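Tricorn protease (Thermoplasma acidophilum, PDB 1K32) probably acts as a serine peptidase in protein degradation, combining beta-propellers, a PDZ-like region and an S41-family peptidase region in a six-chain assembly. Local coordinates at residues E658-L661 and Q662-D665; I832-R835 and S836-E839. One frame throughout, in Å; residues are numbered along the deposited sequence.

Interaction 1. Residues E658-L661 and Q662-D665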
loop_
_atom_site.group_PDB
_atom_site.type_symbol
_atom_site.label_atom_id
_atom_site.label_comp_id
_atom_site.label_asym_id
_atom_site.label_seq_id
_atom_site.Cartn_x
_atom_site.Cartn_y
_atom_site.Cartn_z
ATOM N N GLU A 658 46.683 18.770 31.196
ATOM C CA GLU A 658 45.510 19.259 31.927
ATOM C C GLU A 658 44.614 18.066 32.300
ATOM O O GLU A 658 44.142 17.958 33.433
ATOM C CB GLU A 658 44.698 20.273 31.097
ATOM C CG GLU A 658 43.981 19.645 29.909
ATOM C CD GLU A 658 42.850 20.491 29.346
ATOM O OE1 GLU A 658 42.249 20.055 28.329
ATOM O OE2 GLU A 658 42.564 21.574 29.918
ATOM N N GLU A 659 44.394 17.166 31.349
ATOM C CA GLU A 659 43.566 15.988 31.595
ATOM C C GLU A 659 44.162 15.056 32.654
ATOM O O GLU A 659 43.436 14.564 33.523
ATOM C CB GLU A 659 43.321 15.214 30.291
ATOM C CG GLU A 659 42.291 15.859 29.358
ATOM C CD GLU A 659 41.881 14.946 28.190
ATOM O OE1 GLU A 659 40.878 15.251 27.501
ATOM O OE2 GLU A 659 42.553 13.919 27.955
ATOM N N PHE A 660 45.472 14.829 32.595
ATOM C CA PHE A 660 46.142 13.959 33.570
ATOM C C PHE A 660 46.057 14.494 34.993
ATOM O O PHE A 660 45.955 13.720 35.952
ATOM C CB PHE A 660 47.616 13.750 33.193
ATOM C CG PHE A 660 47.832 12.765 32.056
ATOM C CD1 PHE A 660 46.755 12.247 31.340
ATOM C CD2 PHE A 660 49.122 12.344 31.721
ATOM C CE1 PHE A 660 46.960 11.308 30.296
ATOM C CE2 PHE A 660 49.340 11.413 30.687
ATOM C CZ PHE A 660 48.253 10.892 29.971
ATOM N N LEU A 661 46.125 15.813 35.134
ATOM C CA LEU A 661 46.033 16.422 36.451
ATOM C C LEU A 661 44.606 16.266 36.952
ATOM O O LEU A 661 44.386 15.880 38.091
ATOM C CB LEU A 661 46.396 17.910 36.389
ATOM C CG LEU A 661 47.223 18.455 37.557
ATOM C CD1 LEU A 661 47.154 19.985 37.527
ATOM C CD2 LEU A 661 46.703 17.923 38.904
ATOM N N GLN A 662 43.630 16.551 36.091
ATOM C CA GLN A 662 42.220 16.429 36.481
ATOM C C GLN A 662 41.851 14.991 36.847
ATOM O O GLN A 662 41.068 14.768 37.780
ATOM C CB GLN A 662 41.308 16.929 35.359
ATOM C CG GLN A 662 39.809 17.028 35.716
ATOM C CD GLN A 662 39.071 15.693 35.644
ATOM O OE1 GLN A 662 39.491 14.770 34.931
ATOM N NE2 GLN A 662 37.953 15.588 36.376
ATOM N N MET A 663 42.436 14.023 36.134
ATOM C CA MET A 663 42.155 12.600 36.373
ATOM C C MET A 663 42.799 12.065 37.652
ATOM O O MET A 663 42.187 11.293 38.378
ATOM C CB MET A 663 42.604 11.764 35.165
ATOM C CG MET A 663 41.759 12.005 33.928
ATOM S SD MET A 663 42.526 11.461 32.370
ATOM C CE MET A 663 42.099 9.701 32.380
ATOM N N TYR A 664 44.038 12.462 37.923
ATOM C CA TYR A 664 44.694 12.020 39.150
ATOM C C TYR A 664 43.890 12.583 40.323
ATOM O O TYR A 664 43.556 11.863 41.264
ATOM C CB TYR A 664 46.130 12.544 39.219
ATOM C CG TYR A 664 46.747 12.334 40.579
ATOM C CD1 TYR A 664 47.167 11.063 40.981
ATOM C CD2 TYR A 664 46.806 13.388 41.512
ATOM C CE1 TYR A 664 47.627 10.831 42.285
ATOM C CE2 TYR A 664 47.259 13.167 42.819
ATOM C CZ TYR A 664 47.666 11.886 43.198
ATOM O OH TYR A 664 48.085 11.641 44.484
ATOM N N ASP A 665 43.586 13.877 40.265
ATOM C CA ASP A 665 42.802 14.515 41.318
ATOM C C ASP A 665 41.475 13.768 41.549
ATOM O O ASP A 665 41.132 13.452 42.686
ATOM C CB ASP A 665 42.536 15.982 40.970
ATOM C CG ASP A 665 43.696 16.894 41.337
ATOM O OD1 ASP A 665 43.634 18.080 40.968
ATOM O OD2 ASP A 665 44.660 16.437 42.000
#
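Met663 and Glu659, one helical turn apart, show how a backbone bond and the side chain beside it can share one carbonyl. Four successive amide hydrogen bonds join residues i and i+4: Gln662 N to Glu658 O, Met663 N to Glu659 O at 2.8 Å, Tyr664 N to Phe660 O, and Asp665 N to Leu661 O, the last with an N-H...O angle of 168°.

Side-chain contacts of van der Waals type are few. With CG anti to its carbonyl carbon (chi1 -69°), Met663 runs back over the preceding turn, and its CG comes within 3.1 Å of Glu659 O. The sulfur, Met663 SD, follows at 3.4 Å from Glu659 O, and a bend at chi3 then turns the methyl aside. Met663 SD also approaches the ring of Phe660 obliquely, 4.4 Å from Phe660 CD1. Leu661 and Asp665 run alongside each other in the same direction, with Leu661 CD2 3.7 Å from Asp665 OD1, a van der Waals contact between methyl and carboxylate.

The polar ends turn to partners beyond these eight residues. Glu659 is buried, but its OE1 makes a salt bridge to Arg316, which would probably favour its charged form. Asp665 OD2 accepts a hydrogen bond from Tyr689 OH, while Tyr664 OH bonds to the backbone oxygen of the same Tyr689; Gln662 NE2 reaches Glu666 on its own helix.

Phe660 and Met663 touch Leu705 of helix 702-714, and Tyr664 spans Met712 there and Tyr692 of helix 678-693. The arrangement is the i to i+4 pattern of a regular alpha-helix with one face set against neighbouring helices, here within the family region known as the tricorn C1 domain.

Interaction 2. Residues I832-R835 and S836-E839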
loop_
_atom_site.group_PDB
_atom_site.type_symbol
_atom_site.label_atom_id
_atom_site.label_comp_id
_atom_site.label_asym_id
_atom_site.label_seq_id
_atom_site.Cartn_x
_atom_site.Cartn_y
_atom_site.Cartn_z
ATOM N N ILE A 832 35.511 -23.539 26.244
ATOM C CA ILE A 832 35.568 -24.945 25.831
ATOM C C ILE A 832 36.567 -25.669 26.720
ATOM O O ILE A 832 36.263 -26.733 27.266
ATOM C CB ILE A 832 35.997 -25.096 24.353
ATOM C CG1 ILE A 832 34.929 -24.477 23.446
ATOM C CG2 ILE A 832 36.192 -26.582 24.010
ATOM C CD1 ILE A 832 35.338 -24.331 21.980
ATOM N N ARG A 833 37.754 -25.079 26.876
ATOM C CA ARG A 833 38.798 -25.658 27.716
ATOM C C ARG A 833 38.309 -25.813 29.155
ATOM O O ARG A 833 38.634 -26.786 29.821
ATOM C CB ARG A 833 40.059 -24.782 27.684
ATOM C CG ARG A 833 40.841 -24.846 26.373
ATOM C CD ARG A 833 41.959 -23.800 26.298
ATOM N NE ARG A 833 42.554 -23.781 24.962
ATOM C CZ ARG A 833 43.476 -24.641 24.542
ATOM N NH1 ARG A 833 43.939 -24.556 23.309
ATOM N NH2 ARG A 833 43.958 -25.563 25.362
ATOM N N TYR A 834 37.521 -24.852 29.626
ATOM C CA TYR A 834 36.973 -24.891 30.988
ATOM C C TYR A 834 35.982 -26.045 31.181
ATOM O O TYR A 834 36.080 -26.822 32.139
ATOM C CB TYR A 834 36.255 -23.579 31.323
ATOM C CG TYR A 834 35.442 -23.680 32.593
ATOM C CD1 TYR A 834 36.073 -23.801 33.832
ATOM C CD2 TYR A 834 34.049 -23.745 32.548
ATOM C CE1 TYR A 834 35.345 -23.992 34.993
ATOM C CE2 TYR A 834 33.301 -23.937 33.709
ATOM C CZ TYR A 834 33.957 -24.061 34.928
ATOM O OH TYR A 834 33.235 -24.276 36.074
ATOM N N ARG A 835 35.007 -26.150 30.288
ATOM C CA ARG A 835 34.026 -27.227 30.408
ATOM C C ARG A 835 34.691 -28.602 30.240
ATOM O O ARG A 835 34.334 -29.555 30.938
ATOM C CB ARG A 835 32.884 -27.018 29.402
ATOM C CG ARG A 835 32.018 -25.781 29.700
ATOM C CD ARG A 835 30.975 -26.025 30.794
ATOM N NE ARG A 835 30.145 -27.158 30.414
ATOM C CZ ARG A 835 30.099 -28.307 31.073
ATOM N NH1 ARG A 835 29.333 -29.282 30.613
ATOM N NH2 ARG A 835 30.780 -28.467 32.208
ATOM N N SER A 836 35.665 -28.712 29.336
ATOM C CA SER A 836 36.378 -29.986 29.166
ATOM C C SER A 836 37.066 -30.345 30.504
ATOM O O SER A 836 37.028 -31.487 30.951
ATOM C CB SER A 836 37.412 -29.863 28.035
ATOM O OG SER A 836 38.467 -30.806 28.154
ATOM N N TRP A 837 37.685 -29.352 31.133
ATOM C CA TRP A 837 38.361 -29.540 32.423
ATOM C C TRP A 837 37.350 -29.998 33.477
ATOM O O TRP A 837 37.585 -30.963 34.208
ATOM C CB TRP A 837 39.015 -28.218 32.869
ATOM C CG TRP A 837 39.758 -28.306 34.188
ATOM C CD1 TRP A 837 41.042 -28.749 34.387
ATOM C CD2 TRP A 837 39.256 -27.939 35.484
ATOM N NE1 TRP A 837 41.367 -28.674 35.723
ATOM C CE2 TRP A 837 40.293 -28.179 36.418
ATOM C CE3 TRP A 837 38.031 -27.429 35.945
ATOM C CZ2 TRP A 837 40.143 -27.921 37.791
ATOM C CZ3 TRP A 837 37.881 -27.173 37.312
ATOM C CH2 TRP A 837 38.933 -27.421 38.217
ATOM N N VAL A 838 36.222 -29.300 33.566
ATOM C CA VAL A 838 35.181 -29.675 34.521
ATOM C C VAL A 838 34.665 -31.096 34.267
ATOM O O VAL A 838 34.566 -31.897 35.197
ATOM C CB VAL A 838 33.984 -28.702 34.458
ATOM C CG1 VAL A 838 32.805 -29.255 35.252
ATOM C CG2 VAL A 838 34.391 -27.354 35.011
ATOM N N GLU A 839 34.328 -31.412 33.018
ATOM C CA GLU A 839 33.808 -32.749 32.697
ATOM C C GLU A 839 34.809 -33.866 32.975
ATOM O O GLU A 839 34.409 -34.984 33.326
ATOM C CB GLU A 839 33.343 -32.825 31.239
ATOM C CG GLU A 839 32.079 -32.013 30.926
ATOM C CD GLU A 839 30.873 -32.402 31.788
ATOM O OE1 GLU A 839 30.530 -33.603 31.858
ATOM O OE2 GLU A 839 30.252 -31.499 32.394
#
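Arg835 and Glu839 form a salt bridge along one side of helix 830-848, their side chains running together in the same direction. Both terminal guanidinium nitrogens converge on a single oxygen, Glu839 OE2: Arg835 NH1 at 3.0 Å and NH2 at 3.1 Å. OE2 lies close to the guanidinium plane, but the carboxylate is turned 85° against it; NH2 meets the anti lone pair of OE2 while NH1 arrives from above the carboxylate plane. The other polar atoms of the pair are engaged too, Arg835 NE by a salt bridge to Glu765 and Glu839 OE1 by one to Arg842. An alanine in place of Glu839 would probably leave NH1 and NH2 without this shared acceptor and Arg842 without its carboxylate mate.

Tyr834 presents a ring face to Val838. Its CG stands anti to the backbone N (chi1 168°), bringing the ring alongside the next turn, where Val838 CG2 sits 3.7 Å from the centroid in a CH-pi contact offset toward the rim, Tyr834 CZ being 3.3 Å from Val838 CG2. The hydroxyl of Tyr834 is hydrogen-bonded to His857 ND1. Arg833 directs its charge to Asp742 and Asp829.

Main-chain amides are satisfied in order, Ser836 N by Ile832 O, Trp837 N by Arg833 O, Val838 N by Tyr834 O and Glu839 N by Arg835 O. The whole is a buried alpha-helix with an i to i+4 Arg-Glu salt bridge, set against Asp742, Tyr756 and Glu765 of the PDZ-like region and against strand 853-857 and helix 863-876 of the S41 peptidase region.

Interactions 1 and 2 are two instances of one principle, the packing of one helical turn on the next, at distant places. Their centres are 44 Å apart, their nearest atoms about 34 Å, and they lie on opposite sides of the chain's centre. Interaction 1 is secured mainly by backbone bonds, its charged ends spent on surrounding residues; interaction 2 adds a side-chain salt bridge within the helix. Both touch residues of the S41 peptidase region, which probably carries the peptidase activity: 658-665 through Ile975 and Asp976, 832-839 through His857 and helix 863-876. Each also meets a residue that probably belongs to a propeller, Arg316 in one case and Phe130 in the other.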